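Local atomic coordinates of nuclear hormone receptor HR38 (Drosophila melanogaster, PDB entry 1PDU), a protein that probably acts as a transcription factor of the nuclear receptor family and mediates an atypical ecdysteroid signalling pathway. Residues Q86-E91 against L155-E160; L92-L97 against P206-L211; V62-A67 against P71-L76; Q217-L222 against E235-T240. All coordinates share one frame; numbering follows the deposited sequence.

Interaction 1 (Q86-E91 against L155-E160); sequences QSASLE and LTLITE
Glu91 OE1 has two partners: water 1 donates to it at 3.1 Å (OE1 to the water oxygen), and Arg209 forms a salt bridge with the same oxygen. Through its other hydrogen the water makes a weak, longer bond to Thr156 O, and this is the polar link between two helices of the mainly helical nuclear receptor ligand-binding fold, 78-100 and the end of 146-157. The second carboxylate oxygen, OE2, pairs with Arg161, so both oxygens of this buried acid have a cationic partner, which would be expected to keep it ionised. Nearer the backbone the side chains meet directly. Glu91 CB lies 3.5 Å from Thr156 CG2, the two chains running obliquely past one another. Thr156 presents its methyl because CG2 stands anti to its own N, while OG1 (chi1 -60°) turns back to bond to Leu152 O in the preceding turn. One turn before Glu91, Ala88 points its CB toward the other segment; its small side chain lets the backbones come close, the CA atoms of Ala88 and Leu157 being 5.5 Å apart. After Leu157 the chain leaves the helix through an inverse gamma turn centred on Ile158. Ala88 CB finally rests 3.4 Å from Thr156 O, with Leu157 CD1 4.3 Å from the same CB.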
loop_
_atom_site.group_PDB
_atom_site.type_symbol
_atom_site.label_atom_id
_atom_site.label_comp_id
_atom_site.label_asym_id
_atom_site.label_seq_id
_atom_site.Cartn_x
_atom_site.Cartn_y
_atom_site.Cartn_z
ATOM N N GLN A 86 -7.019 -0.347 -9.385
ATOM C CA GLN A 86 -7.563 -1.625 -8.962
ATOM C C GLN A 86 -6.448 -2.656 -8.862
ATOM O O GLN A 86 -6.426 -3.467 -7.936
ATOM C CB GLN A 86 -8.647 -2.082 -9.951
ATOM C CG GLN A 86 -9.843 -1.140 -9.995
ATOM C CD GLN A 86 -10.899 -1.538 -11.018
ATOM O OE1 GLN A 86 -10.732 -2.529 -11.742
ATOM N NE2 GLN A 86 -11.987 -0.777 -11.083
ATOM N N SER A 87 -5.511 -2.600 -9.801
ATOM C CA SER A 87 -4.390 -3.541 -9.829
ATOM C C SER A 87 -3.358 -3.388 -8.710
ATOM O O SER A 87 -2.634 -4.334 -8.416
ATOM C CB SER A 87 -3.660 -3.454 -11.175
ATOM O OG SER A 87 -4.488 -3.909 -12.234
ATOM N N ALA A 88 -3.295 -2.217 -8.083
ATOM C CA ALA A 88 -2.310 -1.990 -7.032
ATOM C C ALA A 88 -2.885 -1.684 -5.654
ATOM O O ALA A 88 -2.134 -1.567 -4.674
ATOM C CB ALA A 88 -1.367 -0.854 -7.445
ATOM N N SER A 89 -4.201 -1.566 -5.571
ATOM C CA SER A 89 -4.816 -1.220 -4.306
ATOM C C SER A 89 -4.365 -2.104 -3.153
ATOM O O SER A 89 -4.004 -1.595 -2.095
ATOM C CB SER A 89 -6.341 -1.217 -4.441
ATOM O OG SER A 89 -6.816 -2.446 -4.950
ATOM N N LEU A 90 -4.368 -3.420 -3.346
ATOM C CA LEU A 90 -3.937 -4.315 -2.278
ATOM C C LEU A 90 -2.458 -4.099 -1.971
ATOM O O LEU A 90 -2.056 -4.093 -0.813
ATOM C CB LEU A 90 -4.187 -5.784 -2.646
ATOM C CG LEU A 90 -3.882 -6.764 -1.509
ATOM C CD1 LEU A 90 -4.775 -6.433 -0.312
ATOM C CD2 LEU A 90 -4.107 -8.218 -1.969
ATOM N N GLU A 91 -1.644 -3.907 -3.004
ATOM C CA GLU A 91 -0.217 -3.687 -2.788
ATOM C C GLU A 91 0.031 -2.396 -2.012
ATOM O O GLU A 91 0.824 -2.370 -1.081
ATOM C CB GLU A 91 0.531 -3.654 -4.119
ATOM C CG GLU A 91 0.533 -4.993 -4.825
ATOM C CD GLU A 91 1.181 -4.929 -6.187
ATOM O OE1 GLU A 91 2.428 -4.926 -6.265
ATOM O OE2 GLU A 91 0.440 -4.868 -7.186
ATOM N N LEU A 155 5.349 4.217 -7.465
ATOM C CA LEU A 155 5.855 3.218 -8.401
ATOM C C LEU A 155 5.078 1.913 -8.299
ATOM O O LEU A 155 5.113 1.087 -9.208
ATOM C CB LEU A 155 7.338 2.959 -8.165
ATOM C CG LEU A 155 8.297 4.027 -8.693
ATOM C CD1 LEU A 155 9.722 3.621 -8.330
ATOM C CD2 LEU A 155 8.151 4.187 -10.210
ATOM N N THR A 156 4.377 1.718 -7.191
ATOM C CA THR A 156 3.575 0.516 -7.028
ATOM C C THR A 156 2.316 0.705 -7.872
ATOM O O THR A 156 1.780 -0.244 -8.436
ATOM C CB THR A 156 3.175 0.312 -5.562
ATOM O OG1 THR A 156 4.360 0.188 -4.764
ATOM C CG2 THR A 156 2.323 -0.941 -5.406
ATOM N N LEU A 157 1.869 1.953 -7.963
ATOM C CA LEU A 157 0.672 2.303 -8.723
ATOM C C LEU A 157 0.961 2.494 -10.210
ATOM O O LEU A 157 0.282 1.920 -11.065
ATOM C CB LEU A 157 0.052 3.586 -8.162
ATOM C CG LEU A 157 -1.135 4.082 -8.989
ATOM C CD1 LEU A 157 -2.297 3.104 -8.850
ATOM C CD2 LEU A 157 -1.538 5.473 -8.533
ATOM N N ILE A 158 1.967 3.314 -10.510
ATOM C CA ILE A 158 2.351 3.591 -11.884
ATOM C C ILE A 158 3.384 2.547 -12.322
ATOM O O ILE A 158 4.595 2.727 -12.172
ATOM C CB ILE A 158 2.924 5.018 -12.002
ATOM C CG1 ILE A 158 1.969 6.010 -11.322
ATOM C CG2 ILE A 158 3.118 5.395 -13.461
ATOM C CD1 ILE A 158 0.529 5.890 -11.780
ATOM N N THR A 159 2.877 1.447 -12.863
ATOM C CA THR A 159 3.705 0.335 -13.310
ATOM C C THR A 159 2.990 -0.359 -14.462
ATOM O O THR A 159 1.786 -0.166 -14.665
ATOM C CB THR A 159 3.917 -0.688 -12.151
ATOM O OG1 THR A 159 4.749 -1.764 -12.592
ATOM C CG2 THR A 159 2.580 -1.260 -11.689
ATOM N N GLU A 160 3.726 -1.172 -15.209
ATOM C CA GLU A 160 3.143 -1.896 -16.329
ATOM C C GLU A 160 2.036 -2.850 -15.871
ATOM O O GLU A 160 2.185 -3.578 -14.885
ATOM C CB GLU A 160 4.232 -2.673 -17.067
HETATM O O HOH W 1 3.616 -2.990 -8.443
#

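Interaction 2 (L92-L97 against P206-L211); sequences LFVLRL and PELRSL
Leu208 spreads its two methyl branches over neighbouring residues of helix 78-100: CD1 goes to Val94 and CD2 to Leu95. The CD1 branch sits 3.8 Å from Val94 CG1, with the two side chains sliding past each other in opposite directions. CD2 reaches 3.6 Å from Leu95 CB, and here the side chains are nearly perpendicular. Leu208 is carried outward by an extended first torsion (chi1 -179°), which sends CG away from its backbone N and into the interface. One turn further on, Leu211 adds its CD2, and its 3.4 Å separation from Val94 CG1 is tighter than usual for two carbons. Val94 CG1 thus touches both leucines. The contact is purely apolar and fully buried; no hydrogen bond joins the segments, whose axes approach to 9.8 Å at an angle of 114°. Around it, Leu95 also leans on Phe149, Cys153 and Thr156 of helix 146-157, while Trp128 of helix 128-142 packs against Val94 and Phe135 of that helix against Leu211. In the layered helical sandwich of nuclear receptor ligand-binding domains, helices 204-225, 146-157 and 128-142 all pack on helix 78-100 near the centre of the chain.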
loop_
_atom_site.group_PDB
_atom_site.type_symbol
_atom_site.label_atom_id
_atom_site.label_comp_id
_atom_site.label_asym_id
_atom_site.label_seq_id
_atom_site.Cartn_x
_atom_site.Cartn_y
_atom_site.Cartn_z
ATOM N N LEU A 92 -0.651 -1.326 -2.405
ATOM C CA LEU A 92 -0.497 -0.050 -1.716
ATOM C C LEU A 92 -0.918 -0.222 -0.266
ATOM O O LEU A 92 -0.269 0.285 0.652
ATOM C CB LEU A 92 -1.353 1.015 -2.397
ATOM C CG LEU A 92 -0.807 1.356 -3.784
ATOM C CD1 LEU A 92 -1.790 2.194 -4.596
ATOM C CD2 LEU A 92 0.505 2.095 -3.585
ATOM N N PHE A 93 -2.005 -0.956 -0.068
ATOM C CA PHE A 93 -2.508 -1.203 1.263
ATOM C C PHE A 93 -1.438 -1.922 2.095
ATOM O O PHE A 93 -1.126 -1.514 3.213
ATOM C CB PHE A 93 -3.783 -2.049 1.184
ATOM C CG PHE A 93 -4.373 -2.385 2.531
ATOM C CD1 PHE A 93 -4.957 -1.398 3.317
ATOM C CD2 PHE A 93 -4.322 -3.689 3.019
ATOM C CE1 PHE A 93 -5.486 -1.701 4.579
ATOM C CE2 PHE A 93 -4.845 -4.005 4.280
ATOM C CZ PHE A 93 -5.428 -3.010 5.063
ATOM N N VAL A 94 -0.870 -2.984 1.541
ATOM C CA VAL A 94 0.144 -3.748 2.251
ATOM C C VAL A 94 1.435 -2.955 2.448
ATOM O O VAL A 94 2.058 -3.026 3.510
ATOM C CB VAL A 94 0.433 -5.080 1.516
ATOM C CG1 VAL A 94 1.544 -5.830 2.198
ATOM C CG2 VAL A 94 -0.830 -5.947 1.518
ATOM N N LEU A 95 1.820 -2.184 1.437
ATOM C CA LEU A 95 3.033 -1.382 1.514
ATOM C C LEU A 95 2.941 -0.332 2.620
ATOM O O LEU A 95 3.868 -0.189 3.415
ATOM C CB LEU A 95 3.313 -0.699 0.170
ATOM C CG LEU A 95 4.605 0.128 0.136
ATOM C CD1 LEU A 95 5.801 -0.783 0.365
ATOM C CD2 LEU A 95 4.729 0.852 -1.197
ATOM N N ARG A 96 1.829 0.395 2.683
ATOM C CA ARG A 96 1.664 1.416 3.714
ATOM C C ARG A 96 1.598 0.780 5.079
ATOM O O ARG A 96 2.182 1.276 6.048
ATOM C CB ARG A 96 0.399 2.247 3.466
ATOM C CG ARG A 96 0.663 3.427 2.530
ATOM C CD ARG A 96 -0.496 3.688 1.615
ATOM N NE ARG A 96 -1.477 4.590 2.202
ATOM C CZ ARG A 96 -1.431 5.915 2.099
ATOM N NH1 ARG A 96 -0.443 6.500 1.432
ATOM N NH2 ARG A 96 -2.396 6.652 2.638
ATOM N N LEU A 97 0.883 -0.332 5.150
ATOM C CA LEU A 97 0.737 -1.050 6.397
ATOM C C LEU A 97 2.099 -1.472 6.926
ATOM O O LEU A 97 2.422 -1.219 8.082
ATOM C CB LEU A 97 -0.146 -2.280 6.185
ATOM C CG LEU A 97 -0.342 -3.195 7.389
ATOM C CD1 LEU A 97 -0.769 -2.376 8.597
ATOM C CD2 LEU A 97 -1.384 -4.254 7.037
ATOM N N PRO A 206 9.037 -6.247 -6.103
ATOM C CA PRO A 206 8.682 -7.626 -6.467
ATOM C C PRO A 206 8.215 -8.403 -5.235
ATOM O O PRO A 206 7.293 -9.217 -5.320
ATOM C CB PRO A 206 9.980 -8.182 -7.039
ATOM C CG PRO A 206 10.629 -6.947 -7.649
ATOM C CD PRO A 206 10.387 -5.897 -6.590
ATOM N N GLU A 207 8.851 -8.143 -4.093
ATOM C CA GLU A 207 8.485 -8.819 -2.850
ATOM C C GLU A 207 7.060 -8.445 -2.508
ATOM O O GLU A 207 6.241 -9.304 -2.178
ATOM C CB GLU A 207 9.398 -8.398 -1.697
ATOM C CG GLU A 207 10.876 -8.560 -1.979
ATOM C CD GLU A 207 11.747 -8.278 -0.763
ATOM O OE1 GLU A 207 12.960 -8.050 -0.958
ATOM O OE2 GLU A 207 11.233 -8.297 0.379
ATOM N N LEU A 208 6.773 -7.150 -2.582
ATOM C CA LEU A 208 5.440 -6.646 -2.302
ATOM C C LEU A 208 4.423 -7.340 -3.222
ATOM O O LEU A 208 3.340 -7.720 -2.782
ATOM C CB LEU A 208 5.396 -5.127 -2.515
ATOM C CG LEU A 208 4.051 -4.436 -2.245
ATOM C CD1 LEU A 208 3.628 -4.674 -0.795
ATOM C CD2 LEU A 208 4.184 -2.932 -2.529
ATOM N N ARG A 209 4.781 -7.510 -4.491
ATOM C CA ARG A 209 3.893 -8.161 -5.446
ATOM C C ARG A 209 3.580 -9.581 -4.949
ATOM O O ARG A 209 2.417 -9.975 -4.879
ATOM C CB ARG A 209 4.546 -8.182 -6.838
ATOM C CG ARG A 209 3.620 -8.523 -8.020
ATOM C CD ARG A 209 2.518 -7.477 -8.271
ATOM N NE ARG A 209 2.993 -6.182 -8.787
ATOM C CZ ARG A 209 3.401 -5.947 -10.037
ATOM N NH1 ARG A 209 3.413 -6.917 -10.943
ATOM N NH2 ARG A 209 3.786 -4.726 -10.393
ATOM N N SER A 210 4.610 -10.329 -4.566
ATOM C CA SER A 210 4.426 -11.694 -4.060
ATOM C C SER A 210 3.654 -11.703 -2.746
ATOM O O SER A 210 2.780 -12.547 -2.521
ATOM C CB SER A 210 5.778 -12.376 -3.831
ATOM O OG SER A 210 6.525 -12.462 -5.035
ATOM N N LEU A 211 3.996 -10.768 -1.872
ATOM C CA LEU A 211 3.335 -10.669 -0.583
ATOM C C LEU A 211 1.843 -10.450 -0.835
ATOM O O LEU A 211 0.984 -11.038 -0.175
ATOM C CB LEU A 211 3.928 -9.496 0.192
ATOM C CG LEU A 211 3.369 -9.225 1.582
ATOM C CD1 LEU A 211 3.552 -10.452 2.462
ATOM C CD2 LEU A 211 4.087 -8.019 2.175
#

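Interaction 3 (V62-A67 against P71-L76); sequences VIKQFA and PGYFDL
The Tyr73 ring takes Ala67 on one face and holds its hydroxyl out to Lys64. Ala67 CB stands 4.2 Å above the ring plane, displaced toward the rim, and its nearest ring atom is CZ at 4.3 Å. The carbonyl of the same alanine comes in obliquely, with Ala67 O 3.3 Å from Tyr73 CD2, so both the methyl and the last helical carbonyl of segment 62-67 bear on this one ring. Tyr73 can lie back over the helix end because its CG is anti to the backbone N (chi1 -176°), which lays the ring over the end of helix 45-67. Lys64 arrives at roughly a right angle to the tyrosine side chain. Its chain bends at chi2 and brings NZ to the edge of the ring, near its plane and 3.4 Å from Tyr73 OH. The ammonium group also makes a cation-pi contact with Phe85 on the following helix. Just before the tyrosine, Gly72 adopts a positive phi of 96°, a conformation in which a CB would run into the preceding carbonyl oxygen. Leu157 of helix 146-157 packs on both Ala67 and Tyr73 and helps bury them. The sequence here is consistent with the signature motif of nuclear receptor ligand-binding domains, which runs from the end of helix 45-67 through this loop into helix 78-100.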
loop_
_atom_site.group_PDB
_atom_site.type_symbol
_atom_site.label_atom_id
_atom_site.label_comp_id
_atom_site.label_asym_id
_atom_site.label_seq_id
_atom_site.Cartn_x
_atom_site.Cartn_y
_atom_site.Cartn_z
ATOM N N VAL A 62 -8.675 5.930 1.020
ATOM C CA VAL A 62 -7.657 6.899 1.398
ATOM C C VAL A 62 -6.491 6.796 0.435
ATOM O O VAL A 62 -5.944 7.802 0.008
ATOM C CB VAL A 62 -7.148 6.678 2.841
ATOM C CG1 VAL A 62 -5.862 7.462 3.060
ATOM C CG2 VAL A 62 -8.202 7.142 3.840
ATOM N N ILE A 63 -6.106 5.577 0.095
ATOM C CA ILE A 63 -5.014 5.389 -0.848
ATOM C C ILE A 63 -5.427 6.001 -2.193
ATOM O O ILE A 63 -4.589 6.469 -2.962
ATOM C CB ILE A 63 -4.704 3.902 -1.009
ATOM C CG1 ILE A 63 -4.057 3.385 0.277
ATOM C CG2 ILE A 63 -3.816 3.668 -2.230
ATOM C CD1 ILE A 63 -4.088 1.873 0.377
ATOM N N LYS A 64 -6.726 6.014 -2.463
ATOM C CA LYS A 64 -7.228 6.590 -3.704
ATOM C C LYS A 64 -6.897 8.090 -3.721
ATOM O O LYS A 64 -6.576 8.654 -4.767
ATOM C CB LYS A 64 -8.748 6.359 -3.804
ATOM C CG LYS A 64 -9.393 6.775 -5.128
ATOM C CD LYS A 64 -8.822 6.000 -6.309
ATOM C CE LYS A 64 -9.418 6.483 -7.622
ATOM N NZ LYS A 64 -8.637 6.011 -8.817
ATOM N N GLN A 65 -6.963 8.724 -2.554
ATOM C CA GLN A 65 -6.661 10.147 -2.433
ATOM C C GLN A 65 -5.200 10.428 -2.756
ATOM O O GLN A 65 -4.886 11.451 -3.359
ATOM C CB GLN A 65 -6.965 10.645 -1.017
ATOM C CG GLN A 65 -8.441 10.739 -0.678
ATOM C CD GLN A 65 -8.685 11.085 0.790
ATOM O OE1 GLN A 65 -9.826 11.271 1.211
ATOM N NE2 GLN A 65 -7.611 11.166 1.574
ATOM N N PHE A 66 -4.309 9.527 -2.348
ATOM C CA PHE A 66 -2.884 9.698 -2.609
ATOM C C PHE A 66 -2.554 9.557 -4.092
ATOM O O PHE A 66 -1.730 10.293 -4.632
ATOM C CB PHE A 66 -2.081 8.679 -1.802
ATOM C CG PHE A 66 -0.692 8.453 -2.317
ATOM C CD1 PHE A 66 -0.439 7.447 -3.244
ATOM C CD2 PHE A 66 0.366 9.246 -1.879
ATOM C CE1 PHE A 66 0.847 7.233 -3.725
ATOM C CE2 PHE A 66 1.659 9.043 -2.353
ATOM C CZ PHE A 66 1.903 8.032 -3.279
ATOM N N ALA A 67 -3.201 8.609 -4.749
ATOM C CA ALA A 67 -2.950 8.387 -6.157
ATOM C C ALA A 67 -3.417 9.565 -7.014
ATOM O O ALA A 67 -2.740 9.960 -7.966
ATOM C CB ALA A 67 -3.637 7.105 -6.605
ATOM N N PRO A 71 1.083 13.985 -9.425
ATOM C CA PRO A 71 1.061 14.783 -10.652
ATOM C C PRO A 71 1.211 13.917 -11.896
ATOM O O PRO A 71 2.064 13.036 -11.948
ATOM C CB PRO A 71 2.206 15.776 -10.444
ATOM C CG PRO A 71 3.095 15.100 -9.463
ATOM C CD PRO A 71 2.170 14.405 -8.527
ATOM N N GLY A 72 0.344 14.152 -12.877
ATOM C CA GLY A 72 0.382 13.389 -14.112
ATOM C C GLY A 72 -0.592 12.223 -14.139
ATOM O O GLY A 72 -0.860 11.654 -15.203
ATOM N N TYR A 73 -1.124 11.860 -12.976
ATOM C CA TYR A 73 -2.064 10.748 -12.891
ATOM C C TYR A 73 -3.368 11.069 -13.604
ATOM O O TYR A 73 -3.895 10.245 -14.352
ATOM C CB TYR A 73 -2.363 10.414 -11.429
ATOM C CG TYR A 73 -3.259 9.207 -11.225
ATOM C CD1 TYR A 73 -2.817 7.925 -11.540
ATOM C CD2 TYR A 73 -4.526 9.343 -10.661
ATOM C CE1 TYR A 73 -3.609 6.805 -11.289
ATOM C CE2 TYR A 73 -5.326 8.227 -10.405
ATOM C CZ TYR A 73 -4.857 6.963 -10.717
ATOM O OH TYR A 73 -5.614 5.854 -10.422
ATOM N N PHE A 74 -3.889 12.266 -13.364
ATOM C CA PHE A 74 -5.137 12.684 -13.988
ATOM C C PHE A 74 -4.983 12.963 -15.471
ATOM O O PHE A 74 -5.965 13.230 -16.161
ATOM C CB PHE A 74 -5.716 13.914 -13.285
ATOM C CG PHE A 74 -6.463 13.589 -12.021
ATOM C CD1 PHE A 74 -7.273 12.455 -11.951
ATOM C CD2 PHE A 74 -6.401 14.438 -10.919
ATOM C CE1 PHE A 74 -8.016 12.168 -10.809
ATOM C CE2 PHE A 74 -7.144 14.164 -9.766
ATOM C CZ PHE A 74 -7.955 13.023 -9.715
ATOM N N ASP A 75 -3.750 12.901 -15.961
ATOM C CA ASP A 75 -3.506 13.121 -17.376
ATOM C C ASP A 75 -3.606 11.778 -18.085
ATOM O O ASP A 75 -3.567 11.703 -19.310
ATOM C CB ASP A 75 -2.136 13.770 -17.599
ATOM C CG ASP A 75 -2.035 15.142 -16.941
ATOM O OD1 ASP A 75 -3.065 15.855 -16.887
ATOM O OD2 ASP A 75 -0.931 15.515 -16.483
ATOM N N LEU A 76 -3.732 10.716 -17.296
ATOM C CA LEU A 76 -3.895 9.375 -17.846
ATOM C C LEU A 76 -5.388 9.207 -18.094
ATOM O O LEU A 76 -6.208 9.857 -17.435
ATOM C CB LEU A 76 -3.427 8.313 -16.847
ATOM C CG LEU A 76 -1.937 8.315 -16.501
ATOM C CD1 LEU A 76 -1.673 7.298 -15.405
ATOM C CD2 LEU A 76 -1.116 8.000 -17.746
#

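Interaction 4 (Q217-L222 against E235-T240); sequences QRIFYL and ENMFVT
Segment 217-222 is regular helix, and segment 235-240 comes back past it with backbone angles that stay helical through Val239, bringing the CA atoms of Phe220 and Phe238 to 8.5 Å. Phe238 carries the contact. Its ring comes in edge first, its outer rim wedged against Ile219 and Phe220: CZ is 3.5 Å from Phe220 N, and CE2 is 3.7 Å from Ile219 CG2, both partners lying near the ring plane. On the other side of the rim, CE1 touches Phe220 CB at 3.7 Å. The two phenyl rings meet obliquely, centroids 5.9 Å apart and planes at 60°. With CG anti to the backbone N (chi1 -175°), the Phe220 ring lies at the exposed margin of the contact while its CB meets the Phe238 rim. Met237 makes a lighter touch, SD against Ile219 CD1 at 4.1 Å. The last helix, 232-236, probably corresponds to the activation (AF-2) helix that ends nuclear receptor ligand-binding domains. Its continuation, Met237 and Phe238, lies against helix 204-225, where Leu216 also supports both residues; Met237 and Ile219 both reach inward to Leu56 of helix 45-67 and Leu90 of helix 78-100.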
loop_
_atom_site.group_PDB
_atom_site.type_symbol
_atom_site.label_atom_id
_atom_site.label_comp_id
_atom_site.label_asym_id
_atom_site.label_seq_id
_atom_site.Cartn_x
_atom_site.Cartn_y
_atom_site.Cartn_z
ATOM N N GLN A 217 -5.117 -14.765 -1.981
ATOM C CA GLN A 217 -5.466 -16.122 -1.590
ATOM C C GLN A 217 -6.317 -16.080 -0.340
ATOM O O GLN A 217 -7.358 -16.735 -0.259
ATOM C CB GLN A 217 -4.201 -16.941 -1.329
ATOM C CG GLN A 217 -3.523 -17.464 -2.592
ATOM C CD GLN A 217 -2.017 -17.622 -2.436
ATOM O OE1 GLN A 217 -1.522 -18.015 -1.374
ATOM N NE2 GLN A 217 -1.280 -17.323 -3.500
ATOM N N ARG A 218 -5.885 -15.284 0.631
ATOM C CA ARG A 218 -6.624 -15.198 1.875
ATOM C C ARG A 218 -7.956 -14.497 1.668
ATOM O O ARG A 218 -8.965 -14.883 2.247
ATOM C CB ARG A 218 -5.806 -14.471 2.944
ATOM C CG ARG A 218 -6.078 -14.982 4.360
ATOM C CD ARG A 218 -7.548 -14.936 4.697
ATOM N NE ARG A 218 -7.836 -15.142 6.113
ATOM C CZ ARG A 218 -7.742 -16.306 6.750
ATOM N NH1 ARG A 218 -7.354 -17.408 6.109
ATOM N NH2 ARG A 218 -8.073 -16.369 8.031
ATOM N N ILE A 219 -7.970 -13.468 0.839
ATOM C CA ILE A 219 -9.215 -12.762 0.598
ATOM C C ILE A 219 -10.150 -13.663 -0.204
ATOM O O ILE A 219 -11.364 -13.644 -0.012
ATOM C CB ILE A 219 -8.959 -11.441 -0.151
ATOM C CG1 ILE A 219 -8.050 -10.548 0.708
ATOM C CG2 ILE A 219 -10.278 -10.746 -0.449
ATOM C CD1 ILE A 219 -7.590 -9.263 0.033
ATOM N N PHE A 220 -9.587 -14.476 -1.087
ATOM C CA PHE A 220 -10.424 -15.363 -1.875
ATOM C C PHE A 220 -11.043 -16.399 -0.963
ATOM O O PHE A 220 -12.190 -16.797 -1.148
ATOM C CB PHE A 220 -9.630 -16.072 -2.955
ATOM C CG PHE A 220 -10.481 -16.899 -3.850
ATOM C CD1 PHE A 220 -11.260 -16.296 -4.834
ATOM C CD2 PHE A 220 -10.538 -18.282 -3.698
ATOM C CE1 PHE A 220 -12.082 -17.054 -5.657
ATOM C CE2 PHE A 220 -11.355 -19.045 -4.516
ATOM C CZ PHE A 220 -12.129 -18.424 -5.499
ATOM N N TYR A 221 -10.275 -16.841 0.024
ATOM C CA TYR A 221 -10.782 -17.809 0.979
ATOM C C TYR A 221 -11.989 -17.210 1.704
ATOM O O TYR A 221 -13.033 -17.849 1.806
ATOM C CB TYR A 221 -9.700 -18.177 1.985
ATOM C CG TYR A 221 -10.220 -18.976 3.154
ATOM C CD1 TYR A 221 -10.636 -18.343 4.326
ATOM C CD2 TYR A 221 -10.321 -20.366 3.082
ATOM C CE1 TYR A 221 -11.140 -19.071 5.400
ATOM C CE2 TYR A 221 -10.830 -21.109 4.148
ATOM C CZ TYR A 221 -11.237 -20.455 5.309
ATOM O OH TYR A 221 -11.738 -21.180 6.375
ATOM N N LEU A 222 -11.849 -15.979 2.196
ATOM C CA LEU A 222 -12.945 -15.311 2.896
ATOM C C LEU A 222 -14.169 -15.159 2.002
ATOM O O LEU A 222 -15.295 -15.288 2.464
ATOM C CB LEU A 222 -12.515 -13.921 3.376
ATOM C CG LEU A 222 -11.349 -13.898 4.363
ATOM C CD1 LEU A 222 -11.075 -12.448 4.784
ATOM C CD2 LEU A 222 -11.684 -14.770 5.573
ATOM N N GLU A 235 -13.711 -6.934 -4.900
ATOM C CA GLU A 235 -13.864 -7.738 -6.114
ATOM C C GLU A 235 -12.950 -7.210 -7.217
ATOM O O GLU A 235 -12.506 -7.971 -8.086
ATOM C CB GLU A 235 -15.308 -7.692 -6.611
ATOM C CG GLU A 235 -16.300 -8.458 -5.759
ATOM C CD GLU A 235 -16.281 -9.940 -6.045
ATOM O OE1 GLU A 235 -15.457 -10.372 -6.887
ATOM O OE2 GLU A 235 -17.095 -10.668 -5.432
ATOM N N ASN A 236 -12.688 -5.904 -7.195
ATOM C CA ASN A 236 -11.821 -5.293 -8.198
ATOM C C ASN A 236 -10.402 -5.852 -8.091
ATOM O O ASN A 236 -9.699 -5.967 -9.098
ATOM C CB ASN A 236 -11.770 -3.769 -8.037
ATOM C CG ASN A 236 -13.118 -3.101 -8.274
ATOM O OD1 ASN A 236 -14.014 -3.678 -8.898
ATOM N ND2 ASN A 236 -13.260 -1.863 -7.787
ATOM N N MET A 237 -9.989 -6.199 -6.873
ATOM C CA MET A 237 -8.654 -6.741 -6.638
ATOM C C MET A 237 -8.467 -8.047 -7.381
ATOM O O MET A 237 -7.345 -8.434 -7.687
ATOM C CB MET A 237 -8.428 -7.000 -5.150
ATOM C CG MET A 237 -8.647 -5.802 -4.265
ATOM S SD MET A 237 -8.402 -6.223 -2.557
ATOM C CE MET A 237 -8.027 -4.670 -1.923
ATOM N N PHE A 238 -9.571 -8.722 -7.676
ATOM C CA PHE A 238 -9.508 -9.998 -8.361
ATOM C C PHE A 238 -9.587 -9.902 -9.871
ATOM O O PHE A 238 -9.358 -10.892 -10.568
ATOM C CB PHE A 238 -10.613 -10.915 -7.841
ATOM C CG PHE A 238 -10.359 -11.436 -6.458
ATOM C CD1 PHE A 238 -9.556 -12.548 -6.260
ATOM C CD2 PHE A 238 -10.905 -10.799 -5.353
ATOM C CE1 PHE A 238 -9.300 -13.024 -4.982
ATOM C CE2 PHE A 238 -10.655 -11.267 -4.066
ATOM C CZ PHE A 238 -9.848 -12.387 -3.881
ATOM N N VAL A 239 -9.913 -8.720 -10.385
ATOM C CA VAL A 239 -9.994 -8.531 -11.831
ATOM C C VAL A 239 -8.612 -8.752 -12.444
ATOM O O VAL A 239 -8.496 -9.144 -13.605
ATOM C CB VAL A 239 -10.494 -7.114 -12.193
ATOM C CG1 VAL A 239 -10.390 -6.890 -13.688
ATOM C CG2 VAL A 239 -11.941 -6.945 -11.748
ATOM N N THR A 240 -7.571 -8.507 -11.649
ATOM C CA THR A 240 -6.184 -8.682 -12.083
ATOM C C THR A 240 -5.864 -10.163 -12.311
ATOM O O THR A 240 -4.762 -10.634 -12.007
ATOM C CB THR A 240 -5.228 -8.092 -11.035
#

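How the interactions relate
Helix 78-100 ties the set together. Interactions 1 and 2 use successive turns of it, their centres 9 Å apart, and are joined by the salt bridge from Glu91 OE1 to Arg209 NE at 2.9 Å; Thr156 packs on both Leu92 and Leu95. Interaction 3 meets the same helix where Ile63 CG2 lies 3.4 Å from Leu92 CD1, and reaches interaction 1 through Leu157, whose CD2 is 3.7 Å from Tyr73 CE1. Interaction 4 meets interaction 1 where Leu90 CD1 touches Ile219 CD1 at 4.0 Å. It shares helix 204-225 with interaction 2, but the two do not touch, their nearest atoms being about 6 Å apart. Interactions 3 and 4 are the most distant pair, with centres about 23 Å apart.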